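Local coordinates for protein major allergen Alt a 1 subunit (Alternaria alternata, PDB 4AUD) that acts as a secreted fungal allergen and may bind and inhibit the beta-glucanase activity of host plant thaumatin-like proteins, at residues 90-95 against 122-127; 98-103 against 112-117. The protein carries 1 engineered substitution. All blocks are in the same frame, centred on the assembly; numbering follows the deposited sequence.

Contact 1. Residues 90-95 against 122-127. With SO4 (sulfate ion), chain D.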
loop_
_atom_site.group_PDB
_atom_site.type_symbol
_atom_site.label_atom_id
_atom_site.label_comp_id
_atom_site.label_asym_id
_atom_site.label_seq_id
_atom_site.Cartn_x
_atom_site.Cartn_y
_atom_site.Cartn_z
ATOM N N THR A 90 7.927 20.469 19.400
ATOM C CA THR A 90 6.804 19.524 19.503
ATOM C C THR A 90 6.548 18.832 18.164
ATOM O O THR A 90 6.561 19.473 17.116
ATOM C CB THR A 90 5.503 20.203 20.011
ATOM O OG1 THR A 90 5.695 20.658 21.351
ATOM C CG2 THR A 90 4.354 19.227 20.026
ATOM N N TYR A 91 6.332 17.522 18.188
ATOM C CA TYR A 91 5.995 16.798 16.964
ATOM C C TYR A 91 4.551 16.378 17.017
ATOM O O TYR A 91 4.009 16.173 18.106
ATOM C CB TYR A 91 6.831 15.538 16.831
ATOM C CG TYR A 91 8.307 15.779 16.795
ATOM C CD1 TYR A 91 8.840 16.746 15.968
ATOM C CD2 TYR A 91 9.174 15.035 17.595
ATOM C CE1 TYR A 91 10.193 16.966 15.926
ATOM C CE2 TYR A 91 10.532 15.240 17.558
ATOM C CZ TYR A 91 11.042 16.210 16.719
ATOM O OH TYR A 91 12.403 16.448 16.671
ATOM N N VAL A 92 3.930 16.223 15.847
ATOM C CA VAL A 92 2.575 15.662 15.774
ATOM C C VAL A 92 2.457 14.595 14.693
ATOM O O VAL A 92 3.308 14.508 13.796
ATOM C CB VAL A 92 1.528 16.747 15.504
ATOM C CG1 VAL A 92 1.448 17.712 16.701
ATOM C CG2 VAL A 92 1.882 17.490 14.215
ATOM N N ALA A 93 1.400 13.790 14.784
ATOM C CA ALA A 93 1.152 12.717 13.820
ATOM C C ALA A 93 -0.322 12.339 13.816
ATOM O O ALA A 93 -1.051 12.677 14.756
ATOM C CB ALA A 93 1.995 11.498 14.155
ATOM N N THR A 94 -0.741 11.635 12.761
ATOM C CA THR A 94 -2.140 11.233 12.562
ATOM C C THR A 94 -2.251 9.796 12.065
ATOM O O THR A 94 -1.477 9.336 11.224
ATOM C CB THR A 94 -2.916 12.142 11.543
ATOM O OG1 THR A 94 -2.347 12.012 10.233
ATOM C CG2 THR A 94 -2.904 13.607 11.956
ATOM N N ALA A 95 -3.246 9.091 12.579
ATOM C CA ALA A 95 -3.456 7.710 12.194
ATOM C C ALA A 95 -4.926 7.369 12.228
ATOM O O ALA A 95 -5.741 8.087 12.810
ATOM C CB ALA A 95 -2.710 6.803 13.111
ATOM N N THR A 122 4.016 9.023 10.870
ATOM C CA THR A 122 5.179 9.838 10.607
ATOM C C THR A 122 5.038 11.142 11.357
ATOM O O THR A 122 4.034 11.839 11.209
ATOM C CB THR A 122 5.336 10.114 9.127
ATOM O OG1 THR A 122 5.550 8.875 8.442
ATOM C CG2 THR A 122 6.525 11.007 8.894
ATOM N N LEU A 123 6.037 11.442 12.183
ATOM C CA LEU A 123 6.023 12.636 13.010
ATOM C C LEU A 123 6.494 13.830 12.213
ATOM O O LEU A 123 7.471 13.744 11.478
ATOM C CB LEU A 123 6.923 12.460 14.219
ATOM C CG LEU A 123 6.271 11.791 15.422
ATOM C CD1 LEU A 123 5.884 10.367 15.100
ATOM C CD2 LEU A 123 7.230 11.805 16.576
ATOM N N VAL A 124 5.780 14.940 12.337
ATOM C CA VAL A 124 6.269 16.185 11.786
ATOM C C VAL A 124 6.334 17.236 12.880
ATOM O O VAL A 124 5.622 17.159 13.890
ATOM C CB VAL A 124 5.406 16.670 10.619
ATOM C CG1 VAL A 124 5.195 15.537 9.659
ATOM C CG2 VAL A 124 4.073 17.183 11.117
ATOM N N THR A 125 7.208 18.212 12.680
ATOM C CA THR A 125 7.356 19.276 13.649
ATOM C C THR A 125 6.166 20.229 13.583
ATOM O O THR A 125 5.758 20.658 12.505
ATOM C CB THR A 125 8.651 20.057 13.399
ATOM O OG1 THR A 125 9.776 19.161 13.432
ATOM C CG2 THR A 125 8.814 21.153 14.435
ATOM N N LEU A 126 5.608 20.551 14.741
ATOM C CA LEU A 126 4.559 21.564 14.853
ATOM C C LEU A 126 5.207 22.918 15.069
ATOM O O LEU A 126 5.983 23.062 16.004
ATOM C CB LEU A 126 3.713 21.258 16.081
ATOM C CG LEU A 126 2.221 21.583 16.110
ATOM C CD1 LEU A 126 1.772 21.647 17.544
ATOM C CD2 LEU A 126 1.914 22.888 15.419
ATOM N N PRO A 127 4.904 23.916 14.215
ATOM C CA PRO A 127 5.447 25.269 14.431
ATOM C C PRO A 127 5.137 25.800 15.838
ATOM O O PRO A 127 4.126 25.409 16.428
ATOM C CB PRO A 127 4.705 26.105 13.388
ATOM C CG PRO A 127 4.414 25.151 12.307
ATOM C CD PRO A 127 4.142 23.832 12.960
HETATM S S SO4 D . 10.460 18.026 9.282
HETATM O O1 SO4 D . 9.262 18.841 9.100
HETATM O O2 SO4 D . 10.350 17.301 10.571
HETATM O O3 SO4 D . 10.528 17.177 8.098
HETATM O O4 SO4 D . 11.712 18.751 9.256
HETATM O O HOH W 1 8.069 22.625 17.489
#

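Contact 2. Residues 98-103 against 112-117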
loop_
_atom_site.group_PDB
_atom_site.type_symbol
_atom_site.label_atom_id
_atom_site.label_comp_id
_atom_site.label_asym_id
_atom_site.label_seq_id
_atom_site.Cartn_x
_atom_site.Cartn_y
_atom_site.Cartn_z
ATOM N N PRO A 98 -8.242 1.004 12.883
ATOM C CA PRO A 98 -9.290 -0.001 12.682
ATOM C C PRO A 98 -9.475 -0.877 13.924
ATOM O O PRO A 98 -8.501 -1.347 14.512
ATOM C CB PRO A 98 -8.750 -0.837 11.520
ATOM C CG PRO A 98 -7.809 0.083 10.794
ATOM C CD PRO A 98 -7.192 0.923 11.852
ATOM N N ASN A 99 -10.724 -1.098 14.304
ATOM C CA ASN A 99 -11.016 -1.880 15.486
ATOM C C ASN A 99 -12.392 -2.522 15.421
ATOM O O ASN A 99 -13.206 -2.162 14.577
ATOM C CB ASN A 99 -10.928 -0.987 16.727
ATOM C CG ASN A 99 -11.905 0.171 16.684
ATOM O OD1 ASN A 99 -12.906 0.197 17.419
ATOM N ND2 ASN A 99 -11.616 1.145 15.832
ATOM N N TYR A 100 -12.658 -3.464 16.317
ATOM C CA TYR A 100 -14.011 -3.997 16.443
ATOM C C TYR A 100 -14.391 -4.063 17.908
ATOM O O TYR A 100 -13.539 -3.945 18.780
ATOM C CB TYR A 100 -14.126 -5.380 15.795
ATOM C CG TYR A 100 -13.589 -6.519 16.636
ATOM C CD1 TYR A 100 -12.231 -6.599 16.966
ATOM C CD2 TYR A 100 -14.439 -7.527 17.098
ATOM C CE1 TYR A 100 -11.740 -7.649 17.737
ATOM C CE2 TYR A 100 -13.957 -8.580 17.874
ATOM C CZ TYR A 100 -12.610 -8.635 18.186
ATOM O OH TYR A 100 -12.149 -9.681 18.948
ATOM N N CYS A 101 -15.669 -4.267 18.185
ATOM C CA CYS A 101 -16.136 -4.331 19.570
ATOM C C CYS A 101 -16.714 -5.677 19.912
ATOM O O CYS A 101 -17.129 -6.424 19.035
ATOM C CB CYS A 101 -17.176 -3.250 19.855
ATOM S SG CYS A 101 -16.440 -1.629 20.020
ATOM N N ARG A 102 -16.745 -5.974 21.200
ATOM C CA ARG A 102 -17.386 -7.185 21.681
ATOM C C ARG A 102 -17.719 -7.034 23.152
ATOM O O ARG A 102 -17.202 -6.146 23.824
ATOM C CB ARG A 102 -16.469 -8.373 21.485
ATOM C CG ARG A 102 -15.201 -8.247 22.263
ATOM C CD ARG A 102 -14.305 -9.435 22.025
ATOM N NE ARG A 102 -12.966 -9.115 22.484
ATOM C CZ ARG A 102 -12.563 -9.298 23.730
ATOM N NH1 ARG A 102 -13.401 -9.825 24.623
ATOM N NH2 ARG A 102 -11.326 -8.967 24.077
ATOM N N ALA A 103 -18.576 -7.916 23.643
ATOM C CA ALA A 103 -19.022 -7.882 25.036
ATOM C C ALA A 103 -17.884 -7.935 26.056
ATOM O O ALA A 103 -17.020 -8.814 25.996
ATOM C CB ALA A 103 -20.004 -9.019 25.295
ATOM N N VAL A 112 -15.935 -3.989 24.842
ATOM C CA VAL A 112 -14.479 -3.895 24.713
ATOM C C VAL A 112 -14.106 -3.737 23.242
ATOM O O VAL A 112 -14.559 -4.504 22.398
ATOM C CB VAL A 112 -13.775 -5.166 25.277
ATOM C CG1 VAL A 112 -12.314 -5.169 24.917
ATOM C CG2 VAL A 112 -13.915 -5.230 26.773
ATOM N N CYS A 113 -13.283 -2.738 22.944
ATOM C CA CYS A 113 -12.810 -2.489 21.582
ATOM C C CYS A 113 -11.328 -2.817 21.414
ATOM O O CYS A 113 -10.498 -2.406 22.220
ATOM C CB CYS A 113 -13.075 -1.033 21.178
ATOM S SG CYS A 113 -14.811 -0.714 20.821
ATOM N N GLN A 114 -11.004 -3.555 20.359
ATOM C CA GLN A 114 -9.632 -3.947 20.071
ATOM C C GLN A 114 -9.269 -3.515 18.663
ATOM O O GLN A 114 -10.081 -3.651 17.749
ATOM C CB GLN A 114 -9.505 -5.466 20.133
ATOM C CG GLN A 114 -8.519 -5.985 21.149
ATOM C CD GLN A 114 -9.182 -6.821 22.227
ATOM O OE1 GLN A 114 -10.182 -7.512 21.983
ATOM N NE2 GLN A 114 -8.631 -6.757 23.434
ATOM N N GLY A 115 -8.048 -3.019 18.486
ATOM C CA GLY A 115 -7.498 -2.802 17.162
ATOM C C GLY A 115 -7.393 -4.100 16.373
ATOM O O GLY A 115 -7.148 -5.169 16.938
ATOM N N VAL A 116 -7.589 -4.008 15.063
ATOM C CA VAL A 116 -7.442 -5.162 14.194
ATOM C C VAL A 116 -6.375 -4.944 13.123
ATOM O O VAL A 116 -6.217 -5.767 12.230
ATOM C CB VAL A 116 -8.772 -5.513 13.503
ATOM C CG1 VAL A 116 -9.828 -5.826 14.536
ATOM C CG2 VAL A 116 -9.228 -4.368 12.594
ATOM N N ALA A 117 -5.644 -3.840 13.210
ATOM C CA ALA A 117 -4.632 -3.521 12.206
ATOM C C ALA A 117 -3.605 -2.558 12.772
ATOM O O ALA A 117 -3.958 -1.620 13.465
ATOM C CB ALA A 117 -5.282 -2.922 10.946
HETATM O O HOH W 2 -5.931 -0.526 14.979
#

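Contact 1. Residues 90-95 against 122-127
Far from its turn, the long antiparallel beta hairpin that is part of the beta-barrel fold of the Alt a 1 family pairs Y91 and V92 with T125 and V124. The short segments run at 123° to each other, well away from a plain antiparallel 180°, consistent with strong local twist. V92 and V124 form a hydrogen-bonded pair: V92 N donates a hydrogen bond to V124 O at 2.8 Å, and V124 N donates one to V92 O at 2.9 Å. Further on, L126 N reaches T90 O at 2.8 Å, while a water carries the link from T90 N to L126 O in place of a direct bond.

On one face, V92 shares its two methyls between neighbours. With CG1 anti to the carbonyl carbon (chi1 -66°), that branch lies 4.0 Å from L126 CG, and V92 CG2 meets V124 CG2 at 3.8 Å. Beta-branched valine suits an extended strand and presents these methyls compactly to the apolar partners. V124 also packs on L80 of the second subunit, so this face of the hairpin takes part in the assembly.

Y91 and T125 sit across from each other as a non-hydrogen-bonded pair whose side chains diverge. L123, approaching at about a right angle, lays its CD2 3.8 Å from Y91 CB and obliquely beside the ring, while Y11 packs edge-to-face with that ring. The broad phenol ring thus fills space between L123 and T125, and the small threonine can come up to its rim. T125 OG1 lies at the ring edge, 3.3 Å from Y91 CE1, and makes a weak hydrogen bond of 3.5 Å to O2 of a sulfate ion.

Contact 2. Residues 98-103 against 112-117
C101 and C113 join the two arms of an antiparallel beta hairpin near its turn through a cross-strand disulfide, SG to SG 2.0 Å. The cysteines occupy a non-hydrogen-bonded pair, and the pairs flanking it supply the backbone bonds between the arms. R102 and V112 exchange two, R102 N to V112 O and V112 N to R102 O; Y100 and Q114 do the same in both directions, each at 3.0 Å. Facing outward, C113 and G115 make backbone hydrogen bonds with G20 and F18 of strand 12-22, and N99 and C101 make theirs with the third subunit.

Beyond G115 the pairing changes character. V116 N still donates to P98 O at 2.9 Å, but from 39° above the carbonyl plane, and the same oxygen accepts a hydrogen bond from a water at 2.7 Å; that water also serves A117 O. Proline, with no N-H to offer, suits this strand end, its CB packing on V116 CG2. N99 ND2 is bound to L97 O and S77 OG. V116 O is held by K14 NZ of the third subunit, whose K36 makes a cation-pi contact with Y100.

Long, flexible R102 and Q114 suit a polar cross-strand bond. The guanidinium of R102 and the amide of Q114 are nearly coplanar, 18° apart, and V112 CG1 lies over one guanidinium face, offset toward its rim. Q114 OE1 takes R102 NH2 on a lone pair at 2.8 Å, with R102 NE as a weak second donor at 3.3 Å.

Both contacts join the same two strands, 90-103 and 111-126, which form one long hairpin. Contact 2 lies toward the turn and is nested within the loop closed by contact 1, which brings together the far ends of the arms. Their centres are about 26 Å apart, each about 14 Å from the centre of the chain and on opposite sides of it. Contact 1 is held by backbone bonds and apolar side chains, whereas contact 2 adds a covalent tie and an arginine-glutamine bond. They also meet different copies of the protein, contact 1 the second subunit and contact 2 the third. The sulfate, probably from the crystallisation liquor, touches contact 1.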